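Local structure of glyoxylate reductase (Paecilomyces sp. J18, 3WNV) at residues F67-I72 and D93-E99; V111-T115 and G164-E168; T156-M162 and M178-N184; A170-R174 and E193-K197; G226-L230 and A252-A256. The protein probably reduces glyoxylate to glycolate with a nicotinamide cofactor, as a fungal member of the D-isomer specific 2-hydroxyacid dehydrogenase family. All coordinates share one frame; numbering follows the deposited sequence.

Interaction 1: residues F67-I72 and D93-E99; sequences FDRELI and DVDAATE
F67 O accepts a nearly straight hydrogen bond from D93 N (2.8 Å), which joins the two backbones just before each enters a helix. The CA atoms of D68 and D93, both N-cap residues, come within 4.8 Å, and the chains continue as helices 69-74 and 94-99, in the crossovers that flank strand 81-85. The inner part is apolar: CD1 of I72 lies 4.0 Å from A96 CB and also meets A97 CB and the carbonyl of D93. R69 reaches over the other helix. Its CG is anti to the backbone N (chi1 173°) and the chain bends at chi3, which carries the guanidinium over A96 CB to E99. There a salt bridge grips end-on, with NH1 3.1 Å from E99 OE1 and NH2 as far from E99 OE2, although the two planes are turned 45° apart. D93 divides its carboxylate: OD1 caps its own helix at A96 N, while OD2 receives two waters, one held by R69 N, the other by R69 NE. An alanine in place of D93 would probably leave A96 N uncapped and both waters without their acceptor, loosening the hold on R69. D68, the other N-cap, pairs with R36 in a salt bridge. One carboxylate thus serves as helix cap and water anchor, and probably adds to the negative field around R69.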
# COMPACT_ATOMS: atom_id res chain seq x y z
N PHE A 67 -5.10 -9.51 -11.65
CA PHE A 67 -5.16 -10.95 -11.60
C PHE A 67 -6.43 -11.31 -10.84
O PHE A 67 -6.42 -11.95 -9.77
CB PHE A 67 -3.89 -11.50 -10.95
CG PHE A 67 -2.77 -11.77 -11.93
CD1 PHE A 67 -2.41 -10.80 -12.86
CD2 PHE A 67 -2.09 -12.97 -11.91
CE1 PHE A 67 -1.38 -11.04 -13.78
CE2 PHE A 67 -1.05 -13.22 -12.82
CZ PHE A 67 -0.71 -12.25 -13.76
N ASP A 68 -7.55 -10.91 -11.44
CA ASP A 68 -8.88 -11.26 -10.92
C ASP A 68 -9.34 -12.66 -11.32
O ASP A 68 -8.59 -13.42 -11.94
CB ASP A 68 -9.92 -10.22 -11.36
CG ASP A 68 -9.95 -10.00 -12.87
OD1 ASP A 68 -9.45 -10.85 -13.64
OD2 ASP A 68 -10.50 -8.97 -13.29
N ARG A 69 -10.56 -13.01 -10.96
CA ARG A 69 -11.04 -14.37 -11.23
C ARG A 69 -10.94 -14.71 -12.72
O ARG A 69 -10.54 -15.81 -13.07
CB ARG A 69 -12.46 -14.55 -10.67
CG ARG A 69 -13.15 -15.85 -11.03
CD ARG A 69 -14.44 -16.04 -10.17
NE ARG A 69 -14.06 -16.27 -8.78
CZ ARG A 69 -13.79 -17.48 -8.28
NH1 ARG A 69 -13.85 -18.54 -9.07
NH2 ARG A 69 -13.44 -17.62 -7.00
N GLU A 70 -11.26 -13.76 -13.59
CA GLU A 70 -11.24 -14.02 -15.03
C GLU A 70 -9.85 -14.35 -15.55
O GLU A 70 -9.68 -15.24 -16.39
CB GLU A 70 -11.71 -12.78 -15.78
CG GLU A 70 -11.49 -12.84 -17.29
CD GLU A 70 -11.70 -11.48 -17.97
OE1 GLU A 70 -12.06 -10.52 -17.27
OE2 GLU A 70 -11.49 -11.38 -19.19
N LEU A 71 -8.86 -13.58 -15.12
CA LEU A 71 -7.50 -13.80 -15.59
C LEU A 71 -6.98 -15.09 -14.99
O LEU A 71 -6.38 -15.91 -15.71
CB LEU A 71 -6.60 -12.60 -15.28
CG LEU A 71 -5.17 -12.75 -15.82
CD1 LEU A 71 -4.63 -11.38 -16.25
CD2 LEU A 71 -4.25 -13.36 -14.74
N ILE A 72 -7.22 -15.32 -13.70
CA ILE A 72 -6.76 -16.57 -13.07
C ILE A 72 -7.32 -17.78 -13.80
O ILE A 72 -6.61 -18.78 -13.99
CB ILE A 72 -7.02 -16.58 -11.52
CG1 ILE A 72 -6.06 -15.59 -10.86
CG2 ILE A 72 -6.85 -17.98 -10.87
CD1 ILE A 72 -6.42 -15.23 -9.45
N ASP A 93 -7.10 -11.84 -7.01
CA ASP A 93 -8.20 -12.52 -6.36
C ASP A 93 -7.66 -13.77 -5.70
O ASP A 93 -7.57 -14.84 -6.31
CB ASP A 93 -9.23 -12.88 -7.41
CG ASP A 93 -10.50 -13.47 -6.81
OD1 ASP A 93 -10.44 -14.13 -5.73
OD2 ASP A 93 -11.56 -13.28 -7.44
N VAL A 94 -7.29 -13.63 -4.44
CA VAL A 94 -6.69 -14.74 -3.71
C VAL A 94 -7.53 -16.03 -3.64
O VAL A 94 -7.01 -17.12 -3.84
CB VAL A 94 -6.23 -14.30 -2.31
CG1 VAL A 94 -5.67 -15.49 -1.53
CG2 VAL A 94 -5.19 -13.15 -2.43
N ASP A 95 -8.83 -15.94 -3.36
CA ASP A 95 -9.65 -17.14 -3.39
C ASP A 95 -9.70 -17.82 -4.76
O ASP A 95 -9.68 -19.07 -4.85
CB ASP A 95 -11.08 -16.83 -2.89
CG ASP A 95 -11.11 -16.49 -1.41
OD1 ASP A 95 -10.10 -16.71 -0.72
OD2 ASP A 95 -12.16 -16.03 -0.91
N ALA A 96 -9.80 -17.04 -5.84
CA ALA A 96 -9.75 -17.68 -7.17
C ALA A 96 -8.43 -18.45 -7.37
O ALA A 96 -8.42 -19.60 -7.90
CB ALA A 96 -9.95 -16.64 -8.32
N ALA A 97 -7.33 -17.86 -6.91
CA ALA A 97 -6.04 -18.55 -6.97
C ALA A 97 -6.02 -19.85 -6.19
O ALA A 97 -5.54 -20.88 -6.69
CB ALA A 97 -4.92 -17.62 -6.52
N THR A 98 -6.54 -19.82 -4.97
CA THR A 98 -6.59 -21.01 -4.12
C THR A 98 -7.35 -22.12 -4.86
O THR A 98 -6.90 -23.28 -4.93
CB THR A 98 -7.27 -20.68 -2.78
OG1 THR A 98 -6.46 -19.71 -2.09
CG2 THR A 98 -7.44 -21.95 -1.92
N GLU A 99 -8.48 -21.75 -5.46
CA GLU A 99 -9.30 -22.71 -6.20
C GLU A 99 -8.56 -23.33 -7.40
O GLU A 99 -8.80 -24.50 -7.76
CB GLU A 99 -10.58 -22.05 -6.67
CG GLU A 99 -11.51 -21.67 -5.56
CD GLU A 99 -12.69 -20.87 -6.08
OE1 GLU A 99 -12.91 -20.91 -7.32
OE2 GLU A 99 -13.38 -20.20 -5.27
O HOH W 1 -11.92 -11.47 -9.10
O HOH W 2 -14.20 -13.78 -7.17

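Interaction 2: residues V111-T115 and G164-E168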
# COMPACT_ATOMS: atom_id res chain seq x y z
N VAL A 111 8.25 -3.12 3.18
CA VAL A 111 7.69 -1.79 2.93
C VAL A 111 7.62 -0.92 4.18
O VAL A 111 7.35 0.28 4.08
CB VAL A 111 6.27 -1.87 2.32
CG1 VAL A 111 6.24 -2.72 1.05
CG2 VAL A 111 5.31 -2.44 3.35
N ASN A 112 7.86 -1.50 5.36
CA ASN A 112 7.45 -0.83 6.60
C ASN A 112 8.18 0.49 6.88
O ASN A 112 7.53 1.50 7.21
CB ASN A 112 7.68 -1.74 7.83
CG ASN A 112 6.72 -2.92 7.88
OD1 ASN A 112 5.84 -3.07 7.02
ND2 ASN A 112 6.89 -3.80 8.90
N ASN A 113 9.50 0.50 6.76
CA ASN A 113 10.24 1.71 7.10
C ASN A 113 9.91 2.83 6.14
O ASN A 113 9.56 3.93 6.60
CB ASN A 113 11.74 1.47 7.09
CG ASN A 113 12.23 0.78 8.36
OD1 ASN A 113 11.72 1.05 9.44
ND2 ASN A 113 13.21 -0.10 8.22
N ALA A 114 10.00 2.57 4.84
CA ALA A 114 9.80 3.66 3.87
C ALA A 114 8.41 4.28 3.97
O ALA A 114 8.27 5.52 3.93
CB ALA A 114 10.03 3.15 2.46
N THR A 115 7.39 3.43 4.05
CA THR A 115 6.02 3.90 4.12
C THR A 115 5.81 4.74 5.36
O THR A 115 5.19 5.79 5.28
CB THR A 115 5.04 2.76 4.18
OG1 THR A 115 5.19 1.96 2.99
CG2 THR A 115 3.61 3.30 4.21
N GLY A 164 2.54 -4.02 10.74
CA GLY A 164 3.95 -3.73 10.64
C GLY A 164 4.19 -2.27 10.33
O GLY A 164 5.07 -1.63 10.93
N ILE A 165 3.42 -1.72 9.39
CA ILE A 165 3.58 -0.31 9.05
C ILE A 165 3.17 0.59 10.21
O ILE A 165 3.89 1.51 10.56
CB ILE A 165 2.83 0.08 7.79
CG1 ILE A 165 3.48 -0.61 6.57
CG2 ILE A 165 2.96 1.59 7.57
CD1 ILE A 165 2.58 -0.64 5.32
N GLY A 166 2.04 0.28 10.83
CA GLY A 166 1.56 1.08 11.95
C GLY A 166 2.52 1.12 13.11
O GLY A 166 2.65 2.14 13.80
N ARG A 167 3.18 -0.00 13.38
CA ARG A 167 4.13 -0.05 14.48
C ARG A 167 5.32 0.86 14.22
O ARG A 167 5.83 1.49 15.15
CB ARG A 167 4.62 -1.47 14.76
CG ARG A 167 3.76 -2.27 15.71
CD ARG A 167 4.47 -3.61 16.06
NE ARG A 167 4.59 -4.50 14.90
CZ ARG A 167 3.60 -5.28 14.48
NH1 ARG A 167 2.45 -5.27 15.13
NH2 ARG A 167 3.73 -6.07 13.41
N GLU A 168 5.77 0.91 12.97
CA GLU A 168 6.88 1.80 12.60
C GLU A 168 6.42 3.26 12.60
O GLU A 168 7.19 4.16 12.98
CB GLU A 168 7.44 1.43 11.23
CG GLU A 168 8.14 0.11 11.20
CD GLU A 168 9.41 0.04 12.04
OE1 GLU A 168 9.98 1.09 12.45
OE2 GLU A 168 9.87 -1.09 12.30
O HOH W 3 9.21 -3.43 10.64
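V111, N112 and T115 meet G164, I165 and E168 in a helix-to-helix contact of the Rossmann-type nucleotide-binding domain. Helix 164-175 follows the first strand of that domain's sheet, and G166 belongs to a sequence consistent with the GxGxxG dinucleotide-binding motif. Its partner, the start of helix 112-127, lies in the connection from the five-stranded sheet to the seven-stranded one, so the contact sets the first helix of the nucleotide-binding unit against the interdomain link. Close approach rests on a glycine: N112 ND2 lies 3.4 Å from G164 CA, and a CB at that position would come within 2.5 Å of the same nitrogen. The amide of N112 also brings OD1 to I165 CG1 (3.4 Å). I165 spreads its branches, CD1 against V111 CG2 and CG2 against T115 CG2, each 3.8 Å away. T115 presents its methyl because OG1, anti to the carbonyl carbon (chi1 -60°), turns back to bond V111 O. A sulfate ion beside the V111 side chain, probably from the crystallisation liquor, may mark a pocket at this end. Toward solvent the contact becomes polar but indirect. E168, its chain folded at chi2, packs CG on N112 CB, and its OE1 is held by R171 and R172. R172 also donates to N113 OD1, so one arginine draws both helices together although the two acceptors themselves do not bond. The last link is a water, 2.9 Å from N112 ND2 as acceptor and 2.9 Å from E168 OE2 as donor.

Interaction 3: residues T156-M162 and M178-N184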
# COMPACT_ATOMS: atom_id res chain seq x y z
N THR A 156 -2.69 13.03 20.29
CA THR A 156 -2.97 11.60 20.05
C THR A 156 -2.94 11.19 18.56
O THR A 156 -3.66 11.76 17.70
CB THR A 156 -4.33 11.22 20.69
OG1 THR A 156 -4.23 11.45 22.09
CG2 THR A 156 -4.66 9.75 20.49
N LEU A 157 -2.03 10.26 18.24
CA LEU A 157 -2.04 9.57 16.97
C LEU A 157 -2.94 8.34 17.07
O LEU A 157 -2.72 7.44 17.90
CB LEU A 157 -0.61 9.14 16.54
CG LEU A 157 -0.63 8.31 15.24
CD1 LEU A 157 -1.17 9.18 14.09
CD2 LEU A 157 0.78 7.82 14.87
N GLY A 158 -3.98 8.30 16.24
CA GLY A 158 -4.84 7.12 16.15
C GLY A 158 -4.54 6.34 14.87
O GLY A 158 -4.37 6.91 13.78
N ILE A 159 -4.42 5.03 15.02
CA ILE A 159 -4.03 4.16 13.90
C ILE A 159 -5.15 3.12 13.71
O ILE A 159 -5.42 2.28 14.58
CB ILE A 159 -2.65 3.47 14.15
CG1 ILE A 159 -1.53 4.50 14.28
CG2 ILE A 159 -2.32 2.42 13.04
CD1 ILE A 159 -0.17 3.89 14.66
N LEU A 160 -5.82 3.18 12.58
CA LEU A 160 -6.77 2.10 12.25
C LEU A 160 -6.04 1.04 11.43
O LEU A 160 -5.77 1.26 10.27
CB LEU A 160 -7.93 2.68 11.43
CG LEU A 160 -8.99 1.68 10.95
CD1 LEU A 160 -9.69 1.08 12.16
CD2 LEU A 160 -9.96 2.43 10.06
N GLY A 161 -5.75 -0.12 12.04
CA GLY A 161 -5.00 -1.17 11.38
C GLY A 161 -3.56 -1.04 11.81
O GLY A 161 -2.73 -0.51 11.09
N MET A 162 -3.30 -1.50 13.02
CA MET A 162 -1.98 -1.51 13.59
C MET A 162 -1.35 -2.84 13.16
O MET A 162 -1.79 -3.93 13.53
CB MET A 162 -2.09 -1.41 15.12
CG MET A 162 -0.84 -1.74 15.88
SD MET A 162 0.37 -0.43 15.62
CE MET A 162 -0.31 0.84 16.68
N MET A 178 4.05 12.13 20.66
CA MET A 178 2.64 11.73 20.53
C MET A 178 2.26 10.53 21.42
O MET A 178 3.11 9.71 21.74
CB MET A 178 2.29 11.43 19.08
CG MET A 178 2.61 12.59 18.18
SD MET A 178 1.98 12.33 16.53
CE MET A 178 0.27 12.85 16.69
N ASN A 179 0.99 10.48 21.82
CA ASN A 179 0.40 9.33 22.49
C ASN A 179 -0.25 8.49 21.41
O ASN A 179 -0.79 9.03 20.43
CB ASN A 179 -0.68 9.77 23.47
CG ASN A 179 -0.14 10.67 24.53
OD1 ASN A 179 -0.69 11.75 24.77
ND2 ASN A 179 0.95 10.25 25.16
N ILE A 180 -0.21 7.18 21.56
CA ILE A 180 -0.65 6.32 20.44
C ILE A 180 -1.86 5.50 20.84
O ILE A 180 -1.86 4.83 21.88
CB ILE A 180 0.45 5.35 20.00
CG1 ILE A 180 1.80 6.05 19.91
CG2 ILE A 180 0.06 4.65 18.67
CD1 ILE A 180 1.85 7.18 18.82
N ILE A 181 -2.92 5.57 20.04
CA ILE A 181 -4.06 4.66 20.20
C ILE A 181 -4.33 3.93 18.89
O ILE A 181 -3.94 4.39 17.82
CB ILE A 181 -5.35 5.38 20.67
CG1 ILE A 181 -5.78 6.46 19.65
CG2 ILE A 181 -5.13 6.00 22.05
CD1 ILE A 181 -7.16 7.12 20.03
N TYR A 182 -5.02 2.80 18.97
CA TYR A 182 -5.30 2.05 17.75
C TYR A 182 -6.53 1.19 17.86
O TYR A 182 -6.98 0.83 18.96
CB TYR A 182 -4.11 1.16 17.37
CG TYR A 182 -4.10 -0.16 18.13
CD1 TYR A 182 -3.64 -0.24 19.45
CD2 TYR A 182 -4.53 -1.34 17.52
CE1 TYR A 182 -3.64 -1.46 20.17
CE2 TYR A 182 -4.51 -2.56 18.22
CZ TYR A 182 -4.06 -2.61 19.53
OH TYR A 182 -4.05 -3.83 20.20
N HIS A 183 -7.07 0.84 16.70
CA HIS A 183 -8.15 -0.13 16.63
C HIS A 183 -7.90 -1.13 15.52
O HIS A 183 -7.67 -0.77 14.36
CB HIS A 183 -9.51 0.54 16.39
CG HIS A 183 -10.63 -0.45 16.27
ND1 HIS A 183 -11.11 -1.16 17.35
CD2 HIS A 183 -11.29 -0.93 15.18
CE1 HIS A 183 -12.06 -1.99 16.94
NE2 HIS A 183 -12.18 -1.87 15.64
N ASN A 184 -7.92 -2.40 15.90
CA ASN A 184 -7.95 -3.50 14.95
C ASN A 184 -9.20 -4.26 15.33
O ASN A 184 -9.69 -4.10 16.44
CB ASN A 184 -6.74 -4.42 15.15
CG ASN A 184 -5.47 -3.83 14.62
OD1 ASN A 184 -5.37 -2.60 14.37
ND2 ASN A 184 -4.47 -4.70 14.42
O HOH W 4 -3.03 13.26 23.76
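Five backbone hydrogen bonds, from L157 N on N179 O to G161 N on H183 O, join strands 156-160 and 179-183 in parallel, their axes 22° apart. The tight side carries L157, I159, I180 and Y182. There L157 and I180 run alongside each other, L157 CB 3.9 Å from I180 CD1, and M178 closes the end by setting CE on L157 CB. Helix 164-175 covers this face, touching L157 and I180. Packing is close again where the strands end. M162 runs across the Y182 ring, its CB 3.4 Å from Y182 CD2 and its CG above one face, near the rim of the ring; E193 binds the Y182 hydroxyl. N184 CG lies anti to the carbonyl carbon (chi1 -75°), which turns the amide back to M162: N184 OD1 takes M162 N at 2.7 Å on an in-plane lone pair, and ND2 gives to M162 O at 2.9 Å, holding the amide against rotation. G161 turns the chain at a positive phi (97°), where a CB would press on the preceding carbonyl. The other face is looser at its outer end. T156 CG2 touches I181 CG1 at 3.6 Å, but its OG1 reaches N179 OD1 through a water; L160 CD1 meets the H183 ring edge. Strand, glycine turn, helix and parallel strand make the beta-alpha-beta unit of a Rossmann fold, G161 probably being the first glycine of its GxGxxG motif.

Interaction 4: residues A170-R174 and E193-K197; sequences ARRAR and EDGAK
R171 and D194 form the main charged link, a salt bridge between the exposed flank of helix 164-175 and the loop that leads to strand 197-198. R171 NH1 stands 3.1 Å from D194 OD1 and meets the syn lone pair, although the oxygen sits 27° out of the guanidinium plane. A second ion pair is long: R174 NH2 lies 3.8 Å from the same OD1. D194 serves both because its CG is trans to the main-chain nitrogen (chi1 -164°), which directs the carboxylate at the helix. R171 has a further anchor, E168, on its NE. The loop itself is a type I' beta turn from E193 to A196, closed by A196 N on E193 O (3.0 Å), with D194 and G195 at its corners and positive phi at both. This turn delivers the chain to an edge strand of the seven-stranded Rossmann sheet. An asparagine in place of D194 would probably cost both arginines the charge they share, leaving R174 without its long ion pair and R171 held mainly by E168. Non-bonded polar contact comes from R174, whose guanidinium carries D194 O over one face, 3.2 Å from NH2 but badly angled for a bond. Two waters lie at the edge of this group, near its plane; one accepts from R174 NH1 at 3.2 Å and probably donates to E193 O. Apolar packing is slight, R174 and A196 both touching I180.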
# COMPACT_ATOMS: atom_id res chain seq x y z
N ALA A 170 4.10 4.37 14.65
CA ALA A 170 3.98 4.64 16.09
C ALA A 170 5.34 4.92 16.74
O ALA A 170 5.45 5.81 17.58
CB ALA A 170 3.28 3.49 16.80
N ARG A 171 6.35 4.14 16.36
CA ARG A 171 7.70 4.31 16.88
C ARG A 171 8.20 5.72 16.55
O ARG A 171 8.75 6.43 17.41
CB ARG A 171 8.63 3.26 16.27
CG ARG A 171 10.09 3.29 16.80
CD ARG A 171 10.98 2.22 16.11
NE ARG A 171 10.21 1.09 15.58
CZ ARG A 171 9.56 0.17 16.31
NH1 ARG A 171 9.55 0.25 17.64
NH2 ARG A 171 8.90 -0.81 15.72
N ARG A 172 7.99 6.16 15.32
CA ARG A 172 8.42 7.51 14.96
C ARG A 172 7.61 8.55 15.70
O ARG A 172 8.17 9.48 16.30
CB ARG A 172 8.27 7.71 13.46
CG ARG A 172 9.34 6.97 12.63
CD ARG A 172 8.80 6.60 11.25
NE ARG A 172 9.84 5.93 10.44
CZ ARG A 172 10.28 4.68 10.63
NH1 ARG A 172 9.80 3.89 11.61
NH2 ARG A 172 11.24 4.23 9.83
N ALA A 173 6.28 8.40 15.66
CA ALA A 173 5.39 9.39 16.27
C ALA A 173 5.62 9.56 17.77
O ALA A 173 5.48 10.67 18.28
CB ALA A 173 3.94 9.02 16.02
N ARG A 174 5.96 8.49 18.49
CA ARG A 174 6.29 8.64 19.89
C ARG A 174 7.51 9.54 20.13
O ARG A 174 7.57 10.27 21.14
CB ARG A 174 6.52 7.27 20.56
CG ARG A 174 5.24 6.70 21.14
CD ARG A 174 5.47 5.39 21.94
NE ARG A 174 5.90 4.36 21.03
CZ ARG A 174 5.11 3.42 20.51
NH1 ARG A 174 3.82 3.30 20.84
NH2 ARG A 174 5.64 2.57 19.66
N GLU A 193 1.51 -4.77 20.07
CA GLU A 193 0.95 -3.45 20.37
C GLU A 193 2.10 -2.50 20.53
O GLU A 193 1.99 -1.30 20.23
CB GLU A 193 0.13 -3.46 21.66
CG GLU A 193 -1.13 -4.25 21.58
CD GLU A 193 -2.06 -3.94 22.75
OE1 GLU A 193 -1.57 -3.82 23.89
OE2 GLU A 193 -3.28 -3.81 22.51
N ASP A 194 3.20 -3.04 21.03
CA ASP A 194 4.46 -2.31 21.14
C ASP A 194 4.26 -0.97 21.86
O ASP A 194 4.87 0.03 21.49
CB ASP A 194 5.08 -2.11 19.73
CG ASP A 194 6.56 -1.72 19.78
OD1 ASP A 194 7.00 -0.92 18.93
OD2 ASP A 194 7.28 -2.22 20.66
N GLY A 195 3.40 -0.94 22.87
CA GLY A 195 3.16 0.29 23.62
C GLY A 195 1.83 1.02 23.40
O GLY A 195 1.35 1.73 24.29
N ALA A 196 1.21 0.83 22.23
CA ALA A 196 -0.05 1.52 21.90
C ALA A 196 -1.25 0.98 22.65
O ALA A 196 -1.33 -0.22 22.94
CB ALA A 196 -0.30 1.44 20.40
N LYS A 197 -2.19 1.88 22.95
CA LYS A 197 -3.44 1.60 23.67
C LYS A 197 -4.63 1.21 22.76
O LYS A 197 -5.02 1.93 21.84
CB LYS A 197 -3.80 2.86 24.44
CG LYS A 197 -5.05 2.76 25.25
CD LYS A 197 -5.03 3.84 26.33
CE LYS A 197 -6.10 3.61 27.37
NZ LYS A 197 -7.30 4.44 27.10
O HOH W 5 5.42 0.70 17.79
O HOH W 6 2.94 0.93 18.91

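Interaction 5: residues G226-L230 and A252-A256; sequences GEKEL and ALVRA
L230 lies at the apolar centre, its CD1 packed against the helical stretch 252-256. That methyl is 3.9 Å from A256 CB and 4.0 Å from A252 CB, and it comes closer still, 3.5 Å, to A252 O. The CG of L230 is anti to the carbonyl carbon (chi1 -69°), which sends the branch across to the other helix, while CD2 approaches L253 CD1 more loosely. Small alanines a turn apart let the two helices draw together, and L230 and L253 both rest on I239 of the sheet below. Further out, E227 lays its CG on A252 CB at 3.8 Å. Its extended chain then carries the carboxylate to R255, which bends at chi3 so that one guanidinium face lies over A252 CA. The salt bridge at the outer edge, E227 OE2 to R255 NH2, is short at 2.6 Å but weak as a hydrogen bond, with an N-H...O angle of 128° and the two planes 68° apart. Helices 227-232 and 250-259 belong to the crossovers before and after strand 237-241 and pack side by side on one face of the sheet, as neighbouring beta-alpha-beta units do in the second half of a Rossmann fold.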
# COMPACT_ATOMS: atom_id res chain seq x y z
N GLY A 226 -16.28 7.20 5.74
CA GLY A 226 -17.15 8.00 4.92
C GLY A 226 -17.76 9.12 5.75
O GLY A 226 -17.22 9.46 6.80
N GLU A 227 -18.87 9.69 5.29
CA GLU A 227 -19.46 10.88 5.92
C GLU A 227 -19.69 10.67 7.39
O GLU A 227 -19.40 11.56 8.21
CB GLU A 227 -20.82 11.17 5.31
CG GLU A 227 -20.82 11.89 4.01
CD GLU A 227 -22.17 12.54 3.77
OE1 GLU A 227 -22.98 12.54 4.72
OE2 GLU A 227 -22.40 13.03 2.65
N LYS A 228 -20.28 9.52 7.71
CA LYS A 228 -20.66 9.17 9.09
C LYS A 228 -19.42 9.19 9.99
O LYS A 228 -19.46 9.74 11.10
CB LYS A 228 -21.29 7.77 9.17
CG LYS A 228 -22.75 7.71 9.65
CD LYS A 228 -23.06 6.38 10.38
CE LYS A 228 -22.75 6.47 11.90
NZ LYS A 228 -23.36 7.68 12.60
N GLU A 229 -18.33 8.59 9.53
CA GLU A 229 -17.12 8.50 10.32
C GLU A 229 -16.40 9.83 10.47
O GLU A 229 -15.86 10.14 11.53
CB GLU A 229 -16.16 7.47 9.69
CG GLU A 229 -16.66 6.02 9.81
CD GLU A 229 -17.84 5.72 8.91
OE1 GLU A 229 -17.99 6.36 7.83
OE2 GLU A 229 -18.64 4.84 9.30
N LEU A 230 -16.40 10.64 9.42
CA LEU A 230 -15.78 11.95 9.49
C LEU A 230 -16.52 12.78 10.53
O LEU A 230 -15.91 13.59 11.25
CB LEU A 230 -15.85 12.64 8.12
CG LEU A 230 -14.95 11.95 7.09
CD1 LEU A 230 -15.28 12.41 5.69
CD2 LEU A 230 -13.44 12.20 7.39
N ALA A 252 -16.47 12.66 0.22
CA ALA A 252 -16.87 13.05 1.58
C ALA A 252 -15.75 13.73 2.36
O ALA A 252 -15.98 14.65 3.16
CB ALA A 252 -17.37 11.83 2.36
N LEU A 253 -14.53 13.28 2.13
CA LEU A 253 -13.36 13.89 2.74
C LEU A 253 -13.25 15.34 2.26
O LEU A 253 -12.99 16.26 3.06
CB LEU A 253 -12.11 13.07 2.35
CG LEU A 253 -10.80 13.76 2.77
CD1 LEU A 253 -10.65 13.71 4.25
CD2 LEU A 253 -9.62 13.04 2.07
N VAL A 254 -13.47 15.56 0.96
CA VAL A 254 -13.42 16.94 0.43
C VAL A 254 -14.48 17.84 1.10
O VAL A 254 -14.19 18.96 1.54
CB VAL A 254 -13.56 16.97 -1.11
CG1 VAL A 254 -13.86 18.42 -1.60
CG2 VAL A 254 -12.26 16.43 -1.77
N ARG A 255 -15.72 17.35 1.21
CA ARG A 255 -16.73 18.14 1.90
C ARG A 255 -16.37 18.46 3.36
O ARG A 255 -16.73 19.51 3.88
CB ARG A 255 -18.10 17.44 1.85
CG ARG A 255 -18.57 17.16 0.43
CD ARG A 255 -20.05 16.75 0.39
NE ARG A 255 -20.28 15.43 0.98
CZ ARG A 255 -20.19 14.27 0.32
NH1 ARG A 255 -19.85 14.24 -0.96
NH2 ARG A 255 -20.44 13.12 0.94
N ALA A 256 -15.69 17.53 4.03
CA ALA A 256 -15.30 17.69 5.41
C ALA A 256 -14.14 18.67 5.57
O ALA A 256 -14.02 19.39 6.57
CB ALA A 256 -14.98 16.29 6.04

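How the interactions relate
Interaction 1 comes first and stands apart, its centre 28 to 36 Å from the others, in the domain built on the five-stranded parallel sheet. Interactions 2 to 5 belong to the seven-stranded Rossmann sheet and its surroundings. Interactions 2, 3 and 4 form one cluster round helix 164-175: interaction 3 pairs the strands before and after it, interaction 2 holds its start and interaction 4 its later part, with centres 8 to 14 Å apart. The segments of interactions 2 and 4 each alternate with those of interaction 3, while 2 closes before 4 opens. Interaction 5, last in order, lies about 19 Å from interaction 3, centre to centre. Through helix 112-127, interaction 2 also ties this cluster to the interdomain link.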